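Local coordinates for protein putative archaeal ammonia monooxygenase subunit B (Candidatus Nitrosocaldus yellowstonii, PDB 4O65) that forms the copper-binding cupredoxin domain of a membrane-associated archaeal enzyme that probably oxidises ammonia as a monooxygenase, at residues A[28-33]-A[54-59]; A[76-81]-A[111-116]. All coordinates share one frame; numbering follows the deposited sequence.

The two contacts illustrate how a cupredoxin domain joins a two-sheet core to helical decoration. Interaction 2 (76-81 with 111-116) lies between the sheets, about 8 Å from the centre of the chain, where strand 74-81 faces strand 110-119. Interaction 1 (28-33 with 54-59) is peripheral: it seats helix 27-35 against the loop that leads into strand 59-68, a neighbour of strand 110-119 in the four-stranded sheet. Their centres are 23 Å apart, and both segments of interaction 1 precede those of interaction 2 in the sequence. They nevertheless meet where these two neighbouring strands lie side by side, Val59 CG1 packing 3.5 Å from Cys116 SG.

Interaction 1: A[28-33]-A[54-59]; sequences AEFAKR and ARRQDV
The ring of Phe30 lies over the backbone of Arg56, whose CA makes a CH-pi contact 4.0 Å from the ring centroid. With CG anti to the backbone N (chi1 176°), the phenyl group reaches outward from the helix into the turn. Its far rim also meets Arg56 CG and, 3.2 Å from Phe30 CE1, the main-chain oxygen of Arg55. Gln57 approaches differently: a bend at chi2 (74°) brings its OE1 back to the ring edge, near the ring plane, 3.5 Å from Phe30 CE1. The segments share no hydrogen bond. A type I beta turn runs from Arg56 to Val59, whose last residue opens strand 59-68, so the contact docks helix 27-35 on the entrance to the four-stranded sheet of the cupredoxin fold; Val46 of helix 40-47 and Ile25 also touch the Phe30 side chain. Within the turn, Arg56 grips Asp58 in a side-on, bidentate salt bridge, NE bonding OD1 at 3.0 Å and NH2 bonding OD2 at 2.8 Å. Both bonds are nearly straight and lie in the guanidinium plane, which restricts rotation of the two groups. Ser118 on strand 110-119 makes a further hydrogen bond with Asp58 OD2, tying the turn to the sheet.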
# COMPACT_ATOMS: atom_id res chain seq x y z
N ALA A 28 2.98 13.58 6.88
CA ALA A 28 3.36 14.77 7.66
C ALA A 28 3.05 16.11 6.95
O ALA A 28 2.59 17.09 7.61
CB ALA A 28 4.84 14.69 8.10
N GLU A 29 3.35 16.17 5.64
CA GLU A 29 3.09 17.43 4.89
C GLU A 29 1.56 17.71 4.89
O GLU A 29 1.14 18.87 5.07
CB GLU A 29 3.57 17.34 3.44
CG GLU A 29 3.54 18.69 2.69
CD GLU A 29 4.48 19.73 3.28
OE1 GLU A 29 4.16 20.91 3.09
OE2 GLU A 29 5.53 19.41 3.92
N PHE A 30 0.78 16.65 4.75
CA PHE A 30 -0.69 16.81 4.80
C PHE A 30 -1.16 17.26 6.19
O PHE A 30 -1.97 18.19 6.29
CB PHE A 30 -1.42 15.52 4.42
CG PHE A 30 -2.91 15.66 4.58
CD1 PHE A 30 -3.66 16.42 3.67
CD2 PHE A 30 -3.56 15.03 5.67
CE1 PHE A 30 -5.05 16.55 3.81
CE2 PHE A 30 -4.96 15.16 5.81
CZ PHE A 30 -5.69 15.91 4.87
N ALA A 31 -0.60 16.67 7.24
CA ALA A 31 -0.93 17.09 8.63
C ALA A 31 -0.57 18.55 8.86
O ALA A 31 -1.35 19.32 9.46
CB ALA A 31 -0.21 16.20 9.63
N LYS A 32 0.62 18.93 8.42
CA LYS A 32 1.08 20.32 8.59
C LYS A 32 0.09 21.28 7.90
O LYS A 32 -0.27 22.34 8.47
CB LYS A 32 2.52 20.45 8.01
CG LYS A 32 3.05 21.89 7.92
CD LYS A 32 4.49 21.91 7.45
CE LYS A 32 5.07 23.31 7.66
NZ LYS A 32 6.39 23.44 6.96
N ARG A 33 -0.30 20.98 6.68
CA ARG A 33 -1.12 21.89 5.84
C ARG A 33 -2.52 21.99 6.45
O ARG A 33 -3.16 23.05 6.45
CB ARG A 33 -1.22 21.37 4.37
CG ARG A 33 0.13 21.57 3.65
CD ARG A 33 0.12 21.18 2.17
NE ARG A 33 1.48 21.25 1.63
CZ ARG A 33 1.83 21.06 0.34
NH1 ARG A 33 0.92 20.82 -0.58
NH2 ARG A 33 3.12 21.13 -0.02
N ALA A 54 -9.60 11.84 -1.67
CA ALA A 54 -10.15 13.14 -2.07
C ALA A 54 -9.87 14.19 -1.03
O ALA A 54 -9.67 15.37 -1.36
CB ALA A 54 -11.66 13.05 -2.36
N ARG A 55 -9.87 13.77 0.23
CA ARG A 55 -9.55 14.66 1.37
C ARG A 55 -8.03 14.67 1.66
O ARG A 55 -7.45 15.73 1.91
CB ARG A 55 -10.33 14.21 2.58
CG ARG A 55 -10.16 15.12 3.81
CD ARG A 55 -11.07 14.76 4.96
NE ARG A 55 -12.33 15.52 4.96
CZ ARG A 55 -13.48 14.96 4.64
NH1 ARG A 55 -14.61 15.64 4.66
NH2 ARG A 55 -13.47 13.69 4.32
N ARG A 56 -7.42 13.50 1.67
CA ARG A 56 -6.02 13.32 2.12
C ARG A 56 -5.11 13.26 0.92
O ARG A 56 -5.16 12.28 0.13
CB ARG A 56 -5.94 11.93 2.80
CG ARG A 56 -6.44 11.93 4.21
CD ARG A 56 -6.30 10.54 4.80
NE ARG A 56 -4.87 10.16 4.94
CZ ARG A 56 -4.48 9.11 5.63
NH1 ARG A 56 -5.41 8.31 6.18
NH2 ARG A 56 -3.17 8.84 5.78
N GLN A 57 -4.16 14.19 0.83
CA GLN A 57 -3.29 14.26 -0.34
C GLN A 57 -2.09 13.32 -0.20
O GLN A 57 -1.26 13.29 -1.09
CB GLN A 57 -2.72 15.69 -0.55
CG GLN A 57 -3.66 16.54 -1.39
CD GLN A 57 -4.83 16.94 -0.56
OE1 GLN A 57 -4.67 17.54 0.49
NE2 GLN A 57 -6.06 16.64 -1.06
N ASP A 58 -2.06 12.52 0.86
CA ASP A 58 -1.01 11.53 1.04
C ASP A 58 -1.43 10.09 0.66
O ASP A 58 -0.62 9.14 0.83
CB ASP A 58 -0.52 11.51 2.53
CG ASP A 58 -1.60 11.09 3.48
OD1 ASP A 58 -2.77 11.57 3.32
OD2 ASP A 58 -1.27 10.34 4.42
N VAL A 59 -2.66 9.94 0.17
CA VAL A 59 -3.22 8.59 0.01
C VAL A 59 -3.19 8.14 -1.45
O VAL A 59 -3.58 8.87 -2.36
CB VAL A 59 -4.64 8.51 0.59
CG1 VAL A 59 -5.34 7.21 0.19
CG2 VAL A 59 -4.57 8.68 2.10

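Interaction 2: A[76-81]-A[111-116]; sequences AWISLF and VPYKLC
Ile78 sets its CD1 methyl over one face of the Tyr113 ring, 3.8 Å from the ring centroid, in a CH-pi contact. The methyl is displaced toward the rim near the root of the side chain: Ile78 CD1 is 3.5 Å from Tyr113 CD1 and almost as close to CG, so the phenolic end extends beyond it. This reach follows from CG1 of Ile78 lying anti to the backbone N (chi1 -171°), which carries the longer branch across toward the opposing strand. CG2 and the CG1 methylene both meet Leu115, most closely Ile78 CG2 at 3.7 Å from Leu115 CD2; the terminal CD1 methyl alone reaches the Tyr113 ring. One isoleucine thus spans two residues on the same side of strand 110-119. The side-chain packing is apolar, with no hydrogen bond between the segments, and bridges the two sheets of the cupredoxin beta-sandwich: the short strand segments approach to 8.5 Å with their directions 46° apart, too distant for backbone pairing, and side chains fill the interval. Beyond this close-packed centre the contact thins quickly. At Ser79 it is the main-chain oxygen that meets the other segment, 3.9 Å from Leu115 CD1, while the serine side chain points away and packs against Arg96 and Gln130. Lys114, between the two inward-facing residues, turns its side chain to the other side of its sheet, over Ile61 and Thr63, and remains partly exposed. Tyr113 OH is hydrogen-bonded to Thr129 OG1, linking the polar end of the ring to strand 123-133, which carries the copper ligands His126 and His128. The Tyr113 side chain is about 8 Å from that of His128. Cys116, which follows Leu115, forms a disulfide with Cys51.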
# COMPACT_ATOMS: atom_id res chain seq x y z
N ALA A 76 -2.43 -16.52 -0.51
CA ALA A 76 -1.61 -15.38 -0.92
C ALA A 76 -1.76 -14.17 -0.02
O ALA A 76 -2.74 -14.04 0.74
CB ALA A 76 -1.96 -15.02 -2.37
N TRP A 77 -0.77 -13.26 -0.10
CA TRP A 77 -0.90 -11.93 0.50
C TRP A 77 -0.34 -10.90 -0.48
O TRP A 77 0.40 -11.24 -1.42
CB TRP A 77 -0.20 -11.86 1.85
CG TRP A 77 1.27 -12.19 1.84
CD1 TRP A 77 2.36 -11.30 1.85
CD2 TRP A 77 1.86 -13.52 1.91
NE1 TRP A 77 3.55 -12.00 1.87
CE2 TRP A 77 3.30 -13.34 1.92
CE3 TRP A 77 1.34 -14.82 1.91
CZ2 TRP A 77 4.18 -14.43 1.94
CZ3 TRP A 77 2.24 -15.91 1.94
CH2 TRP A 77 3.62 -15.70 1.96
N ILE A 78 -0.78 -9.65 -0.29
CA ILE A 78 -0.49 -8.62 -1.23
C ILE A 78 0.18 -7.43 -0.55
O ILE A 78 -0.08 -7.15 0.61
CB ILE A 78 -1.81 -8.23 -1.91
CG1 ILE A 78 -1.59 -7.31 -3.08
CG2 ILE A 78 -2.87 -7.67 -0.92
CD1 ILE A 78 -2.77 -7.56 -4.03
N SER A 79 1.09 -6.76 -1.26
CA SER A 79 1.76 -5.63 -0.69
C SER A 79 2.14 -4.70 -1.83
O SER A 79 1.80 -4.99 -2.97
CB SER A 79 2.98 -6.07 0.11
OG SER A 79 3.90 -6.80 -0.68
N LEU A 80 2.84 -3.62 -1.49
CA LEU A 80 3.32 -2.67 -2.52
C LEU A 80 4.83 -2.75 -2.52
O LEU A 80 5.51 -2.56 -1.45
CB LEU A 80 2.82 -1.26 -2.23
CG LEU A 80 3.11 -0.25 -3.34
CD1 LEU A 80 2.11 -0.42 -4.46
CD2 LEU A 80 3.10 1.16 -2.77
N PHE A 81 5.38 -3.02 -3.69
CA PHE A 81 6.84 -3.03 -3.89
C PHE A 81 7.29 -1.67 -4.39
O PHE A 81 6.77 -1.20 -5.38
CB PHE A 81 7.22 -4.11 -4.91
CG PHE A 81 8.69 -4.12 -5.29
CD1 PHE A 81 9.67 -4.40 -4.33
CD2 PHE A 81 9.06 -3.79 -6.57
CE1 PHE A 81 11.02 -4.40 -4.69
CE2 PHE A 81 10.41 -3.80 -6.96
CZ PHE A 81 11.37 -4.12 -6.02
N VAL A 111 -9.71 -12.69 -8.17
CA VAL A 111 -9.93 -12.01 -6.89
C VAL A 111 -9.65 -10.50 -7.20
O VAL A 111 -8.48 -10.13 -7.46
CB VAL A 111 -8.96 -12.55 -5.79
CG1 VAL A 111 -9.07 -11.72 -4.50
CG2 VAL A 111 -9.34 -14.00 -5.46
N PRO A 112 -10.70 -9.64 -7.14
CA PRO A 112 -10.40 -8.19 -7.23
C PRO A 112 -9.67 -7.75 -6.00
O PRO A 112 -9.90 -8.31 -4.89
CB PRO A 112 -11.80 -7.50 -7.31
CG PRO A 112 -12.78 -8.57 -6.97
CD PRO A 112 -12.15 -9.94 -7.16
N TYR A 113 -8.74 -6.80 -6.15
CA TYR A 113 -8.02 -6.30 -4.94
C TYR A 113 -8.02 -4.78 -4.92
O TYR A 113 -8.13 -4.12 -5.98
CB TYR A 113 -6.57 -6.87 -4.88
CG TYR A 113 -5.62 -6.25 -5.88
CD1 TYR A 113 -4.86 -5.12 -5.54
CD2 TYR A 113 -5.38 -6.87 -7.13
CE1 TYR A 113 -3.98 -4.53 -6.49
CE2 TYR A 113 -4.50 -6.33 -8.04
CZ TYR A 113 -3.79 -5.18 -7.71
OH TYR A 113 -2.93 -4.68 -8.64
N LYS A 114 -7.82 -4.24 -3.72
CA LYS A 114 -7.68 -2.80 -3.53
C LYS A 114 -6.72 -2.59 -2.36
O LYS A 114 -6.90 -3.14 -1.24
CB LYS A 114 -9.02 -2.12 -3.27
CG LYS A 114 -8.85 -0.64 -2.81
CD LYS A 114 -10.21 0.05 -2.96
CE LYS A 114 -10.25 1.45 -2.34
NZ LYS A 114 -11.54 2.21 -2.62
N LEU A 115 -5.66 -1.83 -2.63
CA LEU A 115 -4.69 -1.46 -1.61
C LEU A 115 -4.79 0.05 -1.41
O LEU A 115 -4.88 0.83 -2.40
CB LEU A 115 -3.27 -1.74 -2.10
CG LEU A 115 -3.07 -3.08 -2.82
CD1 LEU A 115 -1.60 -3.18 -3.19
CD2 LEU A 115 -3.49 -4.17 -1.87
N CYS A 116 -4.82 0.45 -0.14
CA CYS A 116 -4.90 1.87 0.18
C CYS A 116 -3.71 2.13 1.10
O CYS A 116 -3.60 1.45 2.12
CB CYS A 116 -6.16 2.19 0.92
SG CYS A 116 -6.38 4.02 1.01